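Local coordinates for protein putative oxidoreductase (Staphylococcus aureus subsp. aureus, PDB 3IV4) that probably acts as a thioredoxin-fold thiol-disulfide oxidoreductase of the monothiol bacilliredoxin BrxC family, at residues C36-N41 with R97-I102; K74-K79 with F86-G91. One frame throughout, in Å; residues are numbered along the deposited sequence.

Contact 1: C36-N41 with R97-I102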
ATOM      1  N   CYS A  36      -0.246  11.252  11.036  0.50 17.78           N
ATOM      2  CA  CYS A  36       1.085  10.758  11.392  0.50 17.09           C
ATOM      3  C   CYS A  36       2.170  11.173  10.375  0.50 16.37           C
ATOM      4  O   CYS A  36       2.115  10.734   9.226  0.50 15.74           O
ATOM      5  CB  CYS A  36       1.008   9.225  11.512  0.50 17.14           C
ATOM      6  SG  CYS A  36       2.528   8.333  11.793  0.50 18.76           S
ATOM      7  N   PRO A  37       3.151  12.022  10.785  1.00 16.10           N
ATOM      8  CA  PRO A  37       4.303  12.334   9.923  1.00 14.97           C
ATOM      9  C   PRO A  37       5.046  11.112   9.404  1.00 13.84           C
ATOM     10  O   PRO A  37       5.499  11.133   8.269  1.00 13.46           O
ATOM     11  CB  PRO A  37       5.230  13.178  10.813  1.00 15.11           C
ATOM     12  CG  PRO A  37       4.442  13.581  11.969  1.00 16.89           C
ATOM     13  CD  PRO A  37       3.250  12.682  12.110  1.00 16.47           C
ATOM     14  N   ILE A  38       5.146  10.052  10.198  1.00 13.33           N
ATOM     15  CA  ILE A  38       5.833   8.846   9.718  1.00 13.48           C
ATOM     16  C   ILE A  38       5.049   8.236   8.548  1.00 12.50           C
ATOM     17  O   ILE A  38       5.620   7.828   7.525  1.00 12.19           O
ATOM     18  CB  ILE A  38       6.056   7.797  10.851  1.00 14.27           C
ATOM     19  CG1 ILE A  38       6.970   8.370  11.931  1.00 16.65           C
ATOM     20  CG2 ILE A  38       6.643   6.495  10.270  1.00 15.06           C
ATOM     21  CD1 ILE A  38       6.915   7.646  13.272  1.00 20.04           C
ATOM     22  N   SER A  39       3.731   8.196   8.680  1.00 11.69           N
ATOM     23  CA  SER A  39       2.892   7.706   7.596  1.00 11.27           C
ATOM     24  C   SER A  39       2.951   8.604   6.357  1.00 10.86           C
ATOM     25  O   SER A  39       3.039   8.111   5.218  1.00 10.87           O
ATOM     26  CB  SER A  39       1.443   7.526   8.068  1.00 11.15           C
ATOM     27  OG  SER A  39       0.765   6.639   7.192  1.00 12.33           O
ATOM     28  N   ALA A  40       2.919   9.921   6.560  1.00 10.63           N
ATOM     29  CA  ALA A  40       3.061  10.836   5.426  1.00 10.87           C
ATOM     30  C   ALA A  40       4.385  10.647   4.693  1.00 11.38           C
ATOM     31  O   ALA A  40       4.415  10.730   3.471  1.00 12.23           O
ATOM     32  CB  ALA A  40       2.948  12.288   5.907  1.00 10.98           C
ATOM     33  N   ASN A  41       5.469  10.414   5.433  1.00 11.49           N
ATOM     34  CA  ASN A  41       6.772  10.139   4.801  1.00 12.93           C
ATOM     35  C   ASN A  41       6.688   8.876   3.940  1.00 12.23           C
ATOM     36  O   ASN A  41       7.166   8.848   2.795  1.00 12.79           O
ATOM     37  CB  ASN A  41       7.854   9.964   5.879  1.00 14.05           C
ATOM     38  CG  ASN A  41       8.246  11.270   6.551  1.00 18.57           C
ATOM     39  OD1 ASN A  41       8.011  12.351   6.020  1.00 22.91           O
ATOM     40  ND2 ASN A  41       8.862  11.169   7.731  1.00 22.46           N
ATOM     41  N   ARG A  97       6.591  -4.172   4.452  1.00  9.26           N
ATOM     42  CA  ARG A  97       7.452  -3.373   5.312  1.00  8.83           C
ATOM     43  C   ARG A  97       6.589  -2.381   6.046  1.00  9.03           C
ATOM     44  O   ARG A  97       5.469  -2.072   5.610  1.00  9.30           O
ATOM     45  CB  ARG A  97       8.523  -2.603   4.518  1.00  9.50           C
ATOM     46  CG  ARG A  97       9.686  -3.424   3.981  1.00  8.73           C
ATOM     47  CD  ARG A  97      10.486  -4.158   5.057  1.00  8.93           C
ATOM     48  NE  ARG A  97      11.697  -4.760   4.502  1.00 10.27           N
ATOM     49  CZ  ARG A  97      11.739  -5.933   3.863  1.00  9.81           C
ATOM     50  NH1 ARG A  97      10.634  -6.662   3.718  1.00  9.09           N
ATOM     51  NH2 ARG A  97      12.895  -6.384   3.376  1.00 11.86           N
ATOM     52  N   ASP A  98       7.107  -1.846   7.144  1.00  9.88           N
ATOM     53  CA  ASP A  98       6.341  -0.845   7.867  1.00 10.35           C
ATOM     54  C   ASP A  98       7.228   0.300   8.311  1.00 10.70           C
ATOM     55  O   ASP A  98       8.460   0.204   8.247  1.00 10.76           O
ATOM     56  CB  ASP A  98       5.595  -1.463   9.060  1.00 10.47           C
ATOM     57  CG  ASP A  98       6.525  -2.160  10.016  1.00 12.49           C
ATOM     58  OD1 ASP A  98       7.218  -1.467  10.795  1.00 15.61           O
ATOM     59  OD2 ASP A  98       6.558  -3.417  10.012  1.00 13.99           O
ATOM     60  N   HIS A  99       6.578   1.390   8.725  1.00 11.28           N
ATOM     61  CA  HIS A  99       7.274   2.598   9.199  1.00 11.89           C
ATOM     62  C   HIS A  99       8.351   3.061   8.237  1.00 12.55           C
ATOM     63  O   HIS A  99       8.126   3.054   7.023  1.00 12.00           O
ATOM     64  CB  HIS A  99       7.758   2.423  10.649  1.00 12.74           C
ATOM     65  CG  HIS A  99       6.646   2.136  11.606  1.00 13.41           C
ATOM     66  ND1 HIS A  99       6.201   0.859  11.863  1.00 15.34           N
ATOM     67  CD2 HIS A  99       5.878   2.960  12.363  1.00 15.07           C
ATOM     68  CE1 HIS A  99       5.188   0.910  12.712  1.00 14.92           C
ATOM     69  NE2 HIS A  99       4.983   2.173  13.042  1.00 15.71           N
ATOM     70  N   GLY A 100       9.516   3.457   8.750  1.00 12.85           N
ATOM     71  CA  GLY A 100      10.579   3.961   7.888  1.00 12.99           C
ATOM     72  C   GLY A 100      11.196   3.000   6.893  1.00 12.55           C
ATOM     73  O   GLY A 100      11.940   3.420   6.008  1.00 13.50           O
ATOM     74  N   ASP A 101      10.889   1.709   7.028  1.00 12.41           N
ATOM     75  CA  ASP A 101      11.343   0.724   6.045  1.00 13.42           C
ATOM     76  C   ASP A 101      10.575   0.787   4.733  1.00 12.10           C
ATOM     77  O   ASP A 101      10.927   0.084   3.781  1.00 13.87           O
ATOM     78  CB  ASP A 101      11.212  -0.694   6.583  1.00 13.15           C
ATOM     79  CG  ASP A 101      12.391  -1.135   7.426  1.00 17.70           C
ATOM     80  OD1 ASP A 101      13.481  -0.502   7.411  1.00 20.52           O
ATOM     81  OD2 ASP A 101      12.213  -2.166   8.099  1.00 20.57           O
ATOM     82  N   ILE A 102       9.522   1.608   4.676  1.00 10.84           N
ATOM     83  CA  ILE A 102       8.817   1.858   3.414  1.00 10.90           C
ATOM     84  C   ILE A 102       9.512   3.030   2.735  1.00 11.34           C
ATOM     85  O   ILE A 102       9.355   4.194   3.144  1.00 11.61           O
ATOM     86  CB  ILE A 102       7.324   2.212   3.626  1.00 10.04           C
ATOM     87  CG1 ILE A 102       6.579   1.099   4.384  1.00  9.61           C
ATOM     88  CG2 ILE A 102       6.610   2.448   2.251  1.00 10.29           C
ATOM     89  CD1 ILE A 102       5.258   1.562   5.012  1.00  8.85           C
TER

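Contact 2: K74-K79 with F86-G91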
ATOM      1  N   LYS A  74      -5.594 -10.145   8.313  0.50 11.44           N
ATOM      2  CA  LYS A  74      -5.979 -11.561   8.256  0.50 11.52           C
ATOM      3  C   LYS A  74      -5.676 -12.188   6.898  0.50 11.39           C
ATOM      4  O   LYS A  74      -5.562 -13.404   6.772  0.50 11.18           O
ATOM      5  CB  LYS A  74      -7.464 -11.751   8.583  0.50 12.69           C
ATOM      6  CG  LYS A  74      -7.731 -12.548   9.841  0.50 13.61           C
ATOM      7  CD  LYS A  74      -7.572 -11.704  11.085  0.50 16.77           C
ATOM      8  CE  LYS A  74      -8.417 -12.263  12.213  0.50 17.70           C
ATOM      9  NZ  LYS A  74      -9.890 -12.077  12.028  0.50 19.23           N
ATOM     10  N   LYS A  75      -5.569 -11.351   5.877  0.50 10.77           N
ATOM     11  CA  LYS A  75      -5.300 -11.817   4.526  0.50 10.35           C
ATOM     12  C   LYS A  75      -3.858 -12.301   4.404  0.50 10.67           C
ATOM     13  O   LYS A  75      -3.554 -13.208   3.631  0.50 10.55           O
ATOM     14  CB  LYS A  75      -5.537 -10.654   3.563  0.50  9.90           C
ATOM     15  CG  LYS A  75      -5.130 -10.899   2.127  0.50  9.60           C
ATOM     16  CD  LYS A  75      -5.977 -11.970   1.493  0.50  8.03           C
ATOM     17  CE  LYS A  75      -5.544 -12.255   0.050  0.50 10.35           C
ATOM     18  NZ  LYS A  75      -6.658 -12.911  -0.699  0.50 10.16           N
ATOM     19  N   THR A  76      -2.986 -11.676   5.187  1.00 11.20           N
ATOM     20  CA  THR A  76      -1.532 -11.809   5.073  1.00 11.80           C
ATOM     21  C   THR A  76      -0.924 -12.459   6.304  1.00 12.38           C
ATOM     22  O   THR A  76       0.261 -12.823   6.308  1.00 13.23           O
ATOM     23  CB  THR A  76      -0.904 -10.385   4.926  1.00 11.13           C
ATOM     24  OG1 THR A  76      -1.222  -9.603   6.093  1.00 10.83           O
ATOM     25  CG2 THR A  76      -1.427  -9.673   3.665  1.00 13.68           C
ATOM     26  N   ASN A  77      -1.730 -12.627   7.353  1.00 12.52           N
ATOM     27  CA  ASN A  77      -1.213 -12.985   8.671  1.00 13.74           C
ATOM     28  C   ASN A  77      -0.080 -12.103   9.203  1.00 13.30           C
ATOM     29  O   ASN A  77       0.780 -12.552   9.964  1.00 13.38           O
ATOM     30  CB  ASN A  77      -0.843 -14.466   8.756  1.00 14.83           C
ATOM     31  CG  ASN A  77      -0.954 -14.982  10.169  1.00 17.99           C
ATOM     32  OD1 ASN A  77      -1.731 -14.448  10.978  1.00 21.38           O
ATOM     33  ND2 ASN A  77      -0.168 -15.996  10.493  1.00 18.17           N
ATOM     34  N   VAL A  78      -0.115 -10.828   8.809  1.00 12.36           N
ATOM     35  CA  VAL A  78       0.829  -9.841   9.286  1.00 12.74           C
ATOM     36  C   VAL A  78       0.088  -8.873  10.206  1.00 12.91           C
ATOM     37  O   VAL A  78      -0.873  -8.228   9.790  1.00 13.79           O
ATOM     38  CB  VAL A  78       1.494  -9.086   8.110  1.00 12.32           C
ATOM     39  CG1 VAL A  78       2.403  -7.987   8.630  1.00 13.12           C
ATOM     40  CG2 VAL A  78       2.302 -10.067   7.243  1.00 12.49           C
ATOM     41  N   LYS A  79       0.512  -8.781  11.463  1.00 14.32           N
ATOM     42  CA  LYS A  79      -0.211  -7.930  12.403  1.00 15.36           C
ATOM     43  C   LYS A  79      -0.145  -6.470  11.973  1.00 14.92           C
ATOM     44  O   LYS A  79       0.833  -6.004  11.377  1.00 14.65           O
ATOM     45  CB  LYS A  79       0.262  -8.122  13.845  1.00 16.90           C
ATOM     46  CG  LYS A  79      -0.096  -9.497  14.444  1.00 21.67           C
ATOM     47  CD  LYS A  79      -1.573  -9.669  14.789  1.00 26.30           C
ATOM     48  CE  LYS A  79      -1.912 -11.136  15.001  1.00 28.64           C
ATOM     49  NZ  LYS A  79      -1.853 -11.880  13.691  1.00 30.81           N
ATOM     50  N   PHE A  86       2.408  -3.438   1.394  1.00  8.41           N
ATOM     51  CA  PHE A  86       2.359  -4.833   0.969  1.00  8.50           C
ATOM     52  C   PHE A  86       2.510  -4.886  -0.540  1.00  9.19           C
ATOM     53  O   PHE A  86       2.081  -3.984  -1.248  1.00  8.68           O
ATOM     54  CB  PHE A  86       0.982  -5.426   1.287  1.00  8.81           C
ATOM     55  CG  PHE A  86       0.704  -5.569   2.735  1.00  8.92           C
ATOM     56  CD1 PHE A  86       1.056  -6.743   3.400  1.00 10.17           C
ATOM     57  CD2 PHE A  86       0.097  -4.532   3.465  1.00 10.56           C
ATOM     58  CE1 PHE A  86       0.808  -6.891   4.764  1.00 11.47           C
ATOM     59  CE2 PHE A  86      -0.153  -4.680   4.815  1.00 10.93           C
ATOM     60  CZ  PHE A  86       0.207  -5.858   5.465  1.00 11.36           C
ATOM     61  N   TYR A  87       3.104  -5.975  -1.008  1.00  8.46           N
ATOM     62  CA  TYR A  87       3.223  -6.248  -2.435  1.00  8.80           C
ATOM     63  C   TYR A  87       2.583  -7.587  -2.713  1.00  8.99           C
ATOM     64  O   TYR A  87       2.964  -8.609  -2.106  1.00 10.10           O
ATOM     65  CB  TYR A  87       4.687  -6.266  -2.846  1.00  9.28           C
ATOM     66  CG  TYR A  87       4.965  -6.445  -4.327  1.00 10.09           C
ATOM     67  CD1 TYR A  87       4.225  -5.763  -5.300  1.00 11.03           C
ATOM     68  CD2 TYR A  87       5.999  -7.275  -4.744  1.00 12.40           C
ATOM     69  CE1 TYR A  87       4.512  -5.924  -6.673  1.00 13.27           C
ATOM     70  CE2 TYR A  87       6.302  -7.435  -6.099  1.00 12.81           C
ATOM     71  CZ  TYR A  87       5.553  -6.761  -7.056  1.00 13.81           C
ATOM     72  OH  TYR A  87       5.870  -6.939  -8.405  1.00 17.67           O
ATOM     73  N   PHE A  88       1.595  -7.560  -3.604  1.00  9.09           N
ATOM     74  CA  PHE A  88       0.875  -8.768  -4.047  1.00  9.10           C
ATOM     75  C   PHE A  88       1.205  -9.127  -5.482  1.00 10.62           C
ATOM     76  O   PHE A  88       1.171  -8.277  -6.375  1.00 10.91           O
ATOM     77  CB  PHE A  88      -0.646  -8.585  -3.924  1.00 10.14           C
ATOM     78  CG  PHE A  88      -1.110  -8.382  -2.519  1.00  9.58           C
ATOM     79  CD1 PHE A  88      -1.493  -9.468  -1.728  1.00 10.49           C
ATOM     80  CD2 PHE A  88      -1.117  -7.102  -1.957  1.00  9.94           C
ATOM     81  CE1 PHE A  88      -1.903  -9.276  -0.400  1.00 10.82           C
ATOM     82  CE2 PHE A  88      -1.528  -6.903  -0.629  1.00 10.90           C
ATOM     83  CZ  PHE A  88      -1.923  -7.975   0.147  1.00 10.40           C
ATOM     84  N   VAL A  89       1.551 -10.395  -5.677  1.00 11.15           N
ATOM     85  CA  VAL A  89       1.838 -10.909  -7.013  1.00 12.96           C
ATOM     86  C   VAL A  89       0.824 -12.013  -7.266  1.00 13.42           C
ATOM     87  O   VAL A  89       0.772 -12.983  -6.528  1.00 13.98           O
ATOM     88  CB  VAL A  89       3.283 -11.455  -7.122  1.00 13.32           C
ATOM     89  CG1 VAL A  89       3.489 -12.144  -8.468  1.00 15.67           C
ATOM     90  CG2 VAL A  89       4.292 -10.327  -6.929  1.00 14.65           C
ATOM     91  N   ASN A  90       0.003 -11.846  -8.309  1.00 14.74           N
ATOM     92  CA  ASN A  90      -1.124 -12.756  -8.563  1.00 16.17           C
ATOM     93  C   ASN A  90      -1.954 -13.061  -7.311  1.00 15.68           C
ATOM     94  O   ASN A  90      -2.316 -14.219  -7.045  1.00 17.02           O
ATOM     95  CB  ASN A  90      -0.626 -14.063  -9.180  1.00 17.22           C
ATOM     96  CG  ASN A  90      -0.161 -13.894 -10.604  1.00 19.46           C
ATOM     97  OD1 ASN A  90       1.026 -13.998 -10.896  1.00 23.16           O
ATOM     98  ND2 ASN A  90      -1.094 -13.631 -11.494  1.00 24.18           N
ATOM     99  N   GLY A  91      -2.249 -12.021  -6.539  1.00 14.76           N
ATOM    100  CA  GLY A  91      -3.123 -12.141  -5.392  1.00 14.46           C
ATOM    101  C   GLY A  91      -2.488 -12.601  -4.099  1.00 14.17           C
ATOM    102  O   GLY A  91      -3.174 -12.688  -3.080  1.00 15.29           O
TER
HETATM  103  O   HOH W   1      -5.612 -13.600  -3.175  1.00 20.87           O

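Contact 1: C36-N41 with R97-I102
Ile38 and His99 meet where the first turn of helix 37-53 in this thioredoxin fold faces the turn that follows edge strand 92-98. Cys36 stands at the N-cap of that helix, where thioredoxin relatives carry their redox-active cysteine, so it is probably the reactive thiol. The contact itself is slight, burying 98 Å² in total, with no hydrogen bond between the segments. CB of Ile38 is directed toward the other segment, and the methyl CG2 does the touching. With chi1 at -63°, CG1 lies beside the backbone N and CG2 is swung anti to it, which leaves CG2 4.1 Å from the CA of His99. The same methyl comes up to the imidazole at its edge, near the ring plane, with CG2 4.2 Å from His99 CD2. The two side chains cross at a slant, without stacking. Pro83 packs against Ile38 from the loop before strand 84-89, the place where thioredoxins have their cis-proline, and Glu81 of the same loop touches His99. Cys36 is modelled in two conformers; in one of them its SG caps the helix by accepting from Ser39 N at 3.3 Å, and it then lies 6.4 Å from His99 CD2. Asp98, the last residue of strand 92-98, holds the rotation of the imidazole: His99 ND1 donates to Asp98 OD1 at 2.8 Å, almost straight at 178°, with the oxygen in the ring plane and approached on its anti side, 31° out of the carboxylate plane.

Contact 2: K74-K79 with F86-G91
Thr76 lays both branches of its side chain against the CE1 corner of Phe86, with OG1 3.6 Å and CG2 3.7 Å from that carbon. The methyl CG2 reaches a second ring too, sitting 3.9 Å from Phe88 CZ, so it bridges the two phenylalanines. Phe86 and Phe88 alternate with Tyr87 along strand 84-89 and offer their rings on the sheet face that the end of helix 66-76 covers. Val78, just past the helix, comes in at the edge of the Phe86 ring, its CB 4.1 Å from CE1. Phe17 of helix 14-23 meets Phe88 edge-to-face.

The threonine hydroxyl also shapes the chain as it leaves the helix. With chi1 of Thr76 at 61°, Thr76 OG1 stands between the backbone N and the carbonyl carbon, where it accepts from Val78 N at 3.2 Å in an ST turn and is hydrogen-bonded to Ile72 O.

Lys75 is bent at chi2, its CG 4.4 Å from Phe88 CE1, and runs on toward the type I' turn at Asn90-Gly91 that joins strands 84-89 and 92-98. In the modelled conformer, one of two, a water accepts from Lys75 NZ at 2.8 Å and donates to Gly91 O, while NZ makes a salt bridge to Glu18. The joint is thus mostly carbon against aromatic ring, and polar atoms meet across it only through water: the hydroxyl spends its bonds on its own helix and the turn that follows, and the ammonium of Lys75 is shared between the Glu18 carboxylate and the water.

Contacts 1 and 2 are joined through neighbouring strands of one sheet: segment 86-91 belongs to strand 84-89, segment 97-102 ends strand 92-98, and these two form a hairpin. Their centres lie 18 Å apart and their nearest atoms about 5 Å, so they do not touch. Along the chain, contact 2 falls wholly between the two segments of contact 1. Contact 1 borders the probable reactive site at Cys36, whereas contact 2 seats the end of helix 66-76 on the sheet well away from it. The link of residues 80-85 connects them, because its Pro83 packs against both sides of contact 1.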